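Local coordinates for protein rhamnosidase B (Bacillus sp., PDB 2OKX) that hydrolyses alpha-L-rhamnosides as a family 78 glycoside hydrolase, releasing L-rhamnose from its substrates, probably with inversion of the anomeric configuration, at residues 547-552 against 870-875; 555-560 against 584-589. One frame throughout, in Å; residues are numbered along the deposited sequence. Where two conformers were deposited one is given.

Contact 1: residues 547-552 against 870-875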
loop_
_atom_site.group_PDB
_atom_site.type_symbol
_atom_site.label_atom_id
_atom_site.label_comp_id
_atom_site.label_asym_id
_atom_site.label_seq_id
_atom_site.Cartn_x
_atom_site.Cartn_y
_atom_site.Cartn_z
ATOM N N ASN A 547 26.031 0.978 -7.465
ATOM C CA ASN A 547 25.866 -0.135 -6.528
ATOM C C ASN A 547 24.817 0.208 -5.477
ATOM O O ASN A 547 23.995 -0.633 -5.104
ATOM C CB ASN A 547 27.174 -0.460 -5.811
ATOM C CG ASN A 547 28.213 -1.033 -6.739
ATOM O OD1 ASN A 547 27.894 -1.461 -7.850
ATOM N ND2 ASN A 547 29.464 -1.054 -6.288
ATOM N N ALA A 548 24.854 1.447 -5.001
ATOM C CA ALA A 548 23.901 1.891 -3.993
ATOM C C ALA A 548 22.493 1.984 -4.572
ATOM O O ALA A 548 21.523 1.688 -3.882
ATOM C CB ALA A 548 24.333 3.244 -3.425
ATOM N N THR A 549 22.371 2.390 -5.835
ATOM C CA THR A 549 21.053 2.502 -6.444
ATOM C C THR A 549 20.457 1.109 -6.598
ATOM O O THR A 549 19.247 0.933 -6.466
ATOM C CB THR A 549 21.082 3.209 -7.835
ATOM O OG1 THR A 549 21.729 2.371 -8.801
ATOM C CG2 THR A 549 21.824 4.543 -7.746
ATOM N N TRP A 550 21.310 0.123 -6.865
ATOM C CA TRP A 550 20.851 -1.259 -7.012
ATOM C C TRP A 550 20.381 -1.764 -5.645
ATOM O O TRP A 550 19.354 -2.432 -5.527
ATOM C CB TRP A 550 21.990 -2.159 -7.518
ATOM C CG TRP A 550 21.513 -3.522 -7.963
ATOM C CD1 TRP A 550 21.075 -3.877 -9.217
ATOM C CD2 TRP A 550 21.370 -4.691 -7.147
ATOM N NE1 TRP A 550 20.673 -5.195 -9.226
ATOM C CE2 TRP A 550 20.844 -5.717 -7.969
ATOM C CE3 TRP A 550 21.632 -4.971 -5.798
ATOM C CZ2 TRP A 550 20.578 -7.001 -7.484
ATOM C CZ3 TRP A 550 21.365 -6.249 -5.316
ATOM C CH2 TRP A 550 20.845 -7.246 -6.158
ATOM N N GLU A 551 21.155 -1.437 -4.617
ATOM C CA GLU A 551 20.853 -1.839 -3.251
ATOM C C GLU A 551 19.477 -1.328 -2.802
ATOM O O GLU A 551 18.671 -2.091 -2.284
ATOM C CB GLU A 551 21.952 -1.310 -2.321
ATOM C CG GLU A 551 21.938 -1.868 -0.914
ATOM C CD GLU A 551 22.201 -3.364 -0.871
ATOM O OE1 GLU A 551 23.076 -3.848 -1.623
ATOM O OE2 GLU A 551 21.538 -4.053 -0.072
ATOM N N ILE A 552 19.189 -0.045 -3.002
ATOM C CA ILE A 552 17.884 0.451 -2.575
ATOM C C ILE A 552 16.764 -0.075 -3.468
ATOM O O ILE A 552 15.628 -0.230 -3.017
ATOM C CB ILE A 552 17.825 2.005 -2.502
ATOM C CG1 ILE A 552 17.999 2.631 -3.882
ATOM C CG2 ILE A 552 18.891 2.509 -1.543
ATOM C CD1 ILE A 552 17.767 4.144 -3.880
ATOM N N TYR A 870 16.589 -3.898 -12.388
ATOM C CA TYR A 870 16.388 -4.662 -13.613
ATOM C C TYR A 870 17.408 -4.283 -14.685
ATOM O O TYR A 870 18.061 -5.152 -15.254
ATOM C CB TYR A 870 14.979 -4.423 -14.156
ATOM C CG TYR A 870 14.742 -4.969 -15.556
ATOM C CD1 TYR A 870 14.569 -6.338 -15.780
ATOM C CD2 TYR A 870 14.677 -4.109 -16.648
ATOM C CE1 TYR A 870 14.332 -6.839 -17.070
ATOM C CE2 TYR A 870 14.443 -4.593 -17.938
ATOM C CZ TYR A 870 14.271 -5.957 -18.140
ATOM O OH TYR A 870 14.021 -6.419 -19.413
ATOM N N PHE A 871 17.555 -2.985 -14.951
ATOM C CA PHE A 871 18.463 -2.545 -16.005
ATOM C C PHE A 871 19.955 -2.757 -15.808
ATOM O O PHE A 871 20.670 -2.980 -16.784
ATOM C CB PHE A 871 18.196 -1.076 -16.364
ATOM C CG PHE A 871 16.848 -0.851 -16.981
ATOM C CD1 PHE A 871 15.760 -0.485 -16.196
ATOM C CD2 PHE A 871 16.645 -1.097 -18.336
ATOM C CE1 PHE A 871 14.488 -0.372 -16.746
ATOM C CE2 PHE A 871 15.378 -0.989 -18.898
ATOM C CZ PHE A 871 14.294 -0.628 -18.103
ATOM N N LEU A 872 20.438 -2.694 -14.570
ATOM C CA LEU A 872 21.865 -2.889 -14.346
ATOM C C LEU A 872 22.261 -4.320 -14.710
ATOM O O LEU A 872 23.288 -4.541 -15.350
ATOM C CB LEU A 872 22.240 -2.568 -12.891
ATOM C CG LEU A 872 22.064 -1.085 -12.526
ATOM C CD1 LEU A 872 22.421 -0.846 -11.054
ATOM C CD2 LEU A 872 22.949 -0.233 -13.435
ATOM N N GLY A 873 21.439 -5.287 -14.319
ATOM C CA GLY A 873 21.749 -6.669 -14.649
ATOM C C GLY A 873 21.464 -7.014 -16.108
ATOM O O GLY A 873 22.182 -7.812 -16.714
ATOM N N SER A 874 20.430 -6.405 -16.685
ATOM C CA SER A 874 20.053 -6.696 -18.068
ATOM C C SER A 874 20.777 -5.868 -19.130
ATOM O O SER A 874 21.405 -6.415 -20.043
ATOM C CB SER A 874 18.538 -6.538 -18.247
ATOM O OG SER A 874 18.124 -5.198 -18.049
ATOM N N SER A 875 20.696 -4.550 -19.016
ATOM C CA SER A 875 21.320 -3.672 -19.997
ATOM C C SER A 875 22.831 -3.499 -19.887
ATOM O O SER A 875 23.519 -3.402 -20.902
ATOM C CB SER A 875 20.666 -2.288 -19.941
ATOM O OG SER A 875 19.346 -2.320 -20.456
#
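W550 presents its indole edge-on to L872: the methyl CD1 of L872 lies near the ring plane, with the CD1 atoms of the two residues 3.8 Å apart. F539, on strand 538-541, packs against the same indole with its ring turned by about 35° and also touches L872. On the other helix, Y870 sets its CD2 over the centre of one face of the F871 ring, while CD1 of F871 meets the edge of the Y870 ring. Less certainly, because S874 has two conformers, its OG sits 3.7 Å above one face of Y870, offset toward the rim.

L872 lays its CD1 methyl and its CB against the indole edge. With its chain extended beyond CG (chi2 179°), CD1 arrives between that edge and T549, and lies 3.8 Å from CB of W550. The indole leaves its own helix with CG anti to N (chi1 -168°). T549 closes the other flank, its OG1 4.0 Å from L872 CD1; that hydroxyl spends its polarity on the carbonyl of L546. The CA atoms of W550 and L872 stand 7.6 Å apart. The contact brings together the first and last helices of the six-hairpin glycosidase range, as expected where an (alpha/alpha)6 barrel closes on itself.

Contact 2: residues 555-560 against 584-589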
loop_
_atom_site.group_PDB
_atom_site.type_symbol
_atom_site.label_atom_id
_atom_site.label_comp_id
_atom_site.label_asym_id
_atom_site.label_seq_id
_atom_site.Cartn_x
_atom_site.Cartn_y
_atom_site.Cartn_z
ATOM N N HIS A 555 15.947 -3.474 -2.053
ATOM C CA HIS A 555 15.221 -3.356 -0.792
ATOM C C HIS A 555 13.776 -2.905 -1.014
ATOM O O HIS A 555 12.855 -3.408 -0.373
ATOM C CB HIS A 555 15.931 -2.383 0.150
ATOM C CG HIS A 555 15.397 -2.413 1.546
ATOM N ND1 HIS A 555 15.322 -3.574 2.285
ATOM C CD2 HIS A 555 14.889 -1.433 2.331
ATOM C CE1 HIS A 555 14.788 -3.309 3.464
ATOM N NE2 HIS A 555 14.518 -2.017 3.518
ATOM N N THR A 556 13.579 -1.962 -1.928
ATOM C CA THR A 556 12.239 -1.460 -2.223
ATOM C C THR A 556 11.345 -2.602 -2.716
ATOM O O THR A 556 10.190 -2.732 -2.311
ATOM C CB THR A 556 12.275 -0.382 -3.322
ATOM O OG1 THR A 556 13.162 0.671 -2.930
ATOM C CG2 THR A 556 10.873 0.193 -3.553
ATOM N N THR A 557 11.896 -3.422 -3.602
ATOM C CA THR A 557 11.161 -4.546 -4.171
ATOM C C THR A 557 10.769 -5.539 -3.088
ATOM O O THR A 557 9.642 -6.021 -3.060
ATOM C CB THR A 557 12.009 -5.239 -5.251
ATOM O OG1 THR A 557 12.375 -4.269 -6.240
ATOM C CG2 THR A 557 11.221 -6.373 -5.921
ATOM N N ARG A 558 11.704 -5.834 -2.193
ATOM C CA ARG A 558 11.454 -6.752 -1.088
ATOM C C ARG A 558 10.261 -6.279 -0.253
ATOM O O ARG A 558 9.336 -7.046 0.014
ATOM C CB ARG A 558 12.713 -6.848 -0.220
ATOM C CG ARG A 558 12.637 -7.776 0.981
ATOM C CD ARG A 558 14.055 -8.126 1.424
ATOM N NE ARG A 558 14.918 -6.945 1.443
ATOM C CZ ARG A 558 16.236 -6.977 1.264
ATOM N NH1 ARG A 558 16.848 -8.135 1.049
ATOM N NH2 ARG A 558 16.942 -5.853 1.286
ATOM N N LEU A 559 10.282 -5.011 0.150
ATOM C CA LEU A 559 9.215 -4.464 0.984
ATOM C C LEU A 559 7.869 -4.329 0.282
ATOM O O LEU A 559 6.832 -4.195 0.938
ATOM C CB LEU A 559 9.631 -3.104 1.553
ATOM C CG LEU A 559 10.881 -3.054 2.432
ATOM C CD1 LEU A 559 10.997 -1.651 3.006
ATOM C CD2 LEU A 559 10.802 -4.087 3.559
ATOM N N CYS A 560 7.881 -4.353 -1.045
ATOM C CA CYS A 560 6.651 -4.246 -1.812
ATOM C C CYS A 560 6.181 -5.611 -2.290
ATOM O O CYS A 560 5.413 -5.714 -3.245
ATOM C CB CYS A 560 6.839 -3.313 -3.006
ATOM S SG CYS A 560 7.008 -1.583 -2.520
ATOM N N ALA A 584 7.515 -7.004 -11.135
ATOM C CA ALA A 584 7.765 -8.402 -11.478
ATOM C C ALA A 584 9.120 -8.549 -12.162
ATOM O O ALA A 584 9.893 -9.446 -11.835
ATOM C CB ALA A 584 6.649 -8.939 -12.396
ATOM N N LEU A 585 9.402 -7.675 -13.122
ATOM C CA LEU A 585 10.674 -7.731 -13.840
ATOM C C LEU A 585 11.869 -7.526 -12.914
ATOM O O LEU A 585 12.876 -8.229 -13.027
ATOM C CB LEU A 585 10.707 -6.683 -14.951
ATOM C CG LEU A 585 9.735 -6.910 -16.115
ATOM C CD1 LEU A 585 9.786 -5.719 -17.053
ATOM C CD2 LEU A 585 10.097 -8.191 -16.851
ATOM N N VAL A 586 11.779 -6.552 -12.013
ATOM C CA VAL A 586 12.879 -6.320 -11.083
ATOM C C VAL A 586 13.051 -7.573 -10.233
ATOM O O VAL A 586 14.167 -8.041 -10.006
ATOM C CB VAL A 586 12.598 -5.121 -10.169
ATOM C CG1 VAL A 586 13.732 -4.946 -9.173
ATOM C CG2 VAL A 586 12.438 -3.867 -11.014
ATOM N N ASN A 587 11.930 -8.119 -9.782
ATOM C CA ASN A 587 11.931 -9.334 -8.978
ATOM C C ASN A 587 12.660 -10.483 -9.684
ATOM O O ASN A 587 13.425 -11.218 -9.059
ATOM C CB ASN A 587 10.487 -9.746 -8.673
ATOM C CG ASN A 587 10.337 -11.239 -8.467
ATOM O OD1 ASN A 587 10.869 -11.806 -7.513
ATOM N ND2 ASN A 587 9.613 -11.889 -9.376
ATOM N N TYR A 588 12.422 -10.640 -10.983
ATOM C CA TYR A 588 13.070 -11.714 -11.739
ATOM C C TYR A 588 14.587 -11.615 -11.641
ATOM O O TYR A 588 15.288 -12.626 -11.546
ATOM C CB TYR A 588 12.662 -11.658 -13.226
ATOM C CG TYR A 588 11.203 -11.955 -13.510
ATOM C CD1 TYR A 588 10.557 -11.361 -14.592
ATOM C CD2 TYR A 588 10.470 -12.824 -12.702
ATOM C CE1 TYR A 588 9.219 -11.614 -14.864
ATOM C CE2 TYR A 588 9.123 -13.091 -12.967
ATOM C CZ TYR A 588 8.504 -12.476 -14.048
ATOM O OH TYR A 588 7.167 -12.689 -14.297
ATOM N N TYR A 589 15.104 -10.392 -11.672
ATOM C CA TYR A 589 16.547 -10.219 -11.610
ATOM C C TYR A 589 17.162 -10.202 -10.216
ATOM O O TYR A 589 18.291 -10.659 -10.042
ATOM C CB TYR A 589 16.963 -8.958 -12.376
ATOM C CG TYR A 589 17.133 -9.195 -13.866
ATOM C CD1 TYR A 589 16.036 -9.477 -14.675
ATOM C CD2 TYR A 589 18.399 -9.173 -14.455
ATOM C CE1 TYR A 589 16.192 -9.738 -16.041
ATOM C CE2 TYR A 589 18.566 -9.429 -15.821
ATOM C CZ TYR A 589 17.459 -9.711 -16.604
ATOM O OH TYR A 589 17.613 -9.963 -17.949
#
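The amide nitrogen ND2 of N587 is held by two carbonyls, that of E593 beyond the end of its helix and, weakly, that of A584 one turn back (ND2 to A584 O 3.5 Å, 138° at the hydrogen). The side chain of N587 is thus tied to its own helix and to the following loop. Toward the neighbouring helix, CG2 of T557 comes over the backbone N and CB of N587, 4.3 Å from that N and 4.4 Å from that CB.

T557 is the residue that does the reaching. Its CG2 stands anti to the backbone N and its OG1 beside that N (chi1 -57°), a setting in which the hydroxyl can turn back to the carbonyl of S553, one turn earlier, and be satisfied inside the helix. The same OG1 is pressed against V586, 3.3 Å from CG1, a tight fit between an oxygen and a methyl. CG1 of V586 extends from its helix anti to N (chi1 177°), and the two side chains meet at a slant.

The segments run in opposing senses, well off antiparallel, with the CA atoms of T557 and N587 6.8 Å apart, and the helices that carry them, 544-559 and 577-590, follow one another in the chain. Consecutive helices packed as hairpins are the building principle of the (alpha/alpha)6 barrel, the fold expected of a six-hairpin glycosidase.

Helix 544-559 ends here. C560 is the first residue to leave helical geometry, and its N makes two weak bonds, to the carbonyls of T556 and T557, before its backbone pairs with V566. Along the other helix, the carbonyl oxygen of A584 lies 3.3 Å above one face of the Y588 ring, offset toward the rim, and that ring also stacks with H643. V597, on helix 595-603, touches A584, N587 and Y588.

Both contacts are buried and both draw on helix 544-559, so this one element is packed against helix 868-876 near its start and against helix 577-590 near its end. Their centres lie 11 Å apart, and the two partner helices also touch each other, as Y870 meets Y589 edge-to-face, their CE1 atoms 3.6 Å apart. Contact 1 joins parts of the chain more than 300 residues apart mainly by apolar contacts, an aromatic and a branched side chain; contact 2 joins consecutive helices, brings the backbones closer and sets a hydroxyl against a methyl. In each, a threonine hydroxyl bonded to a carbonyl of its own helix touches a methyl of the partner.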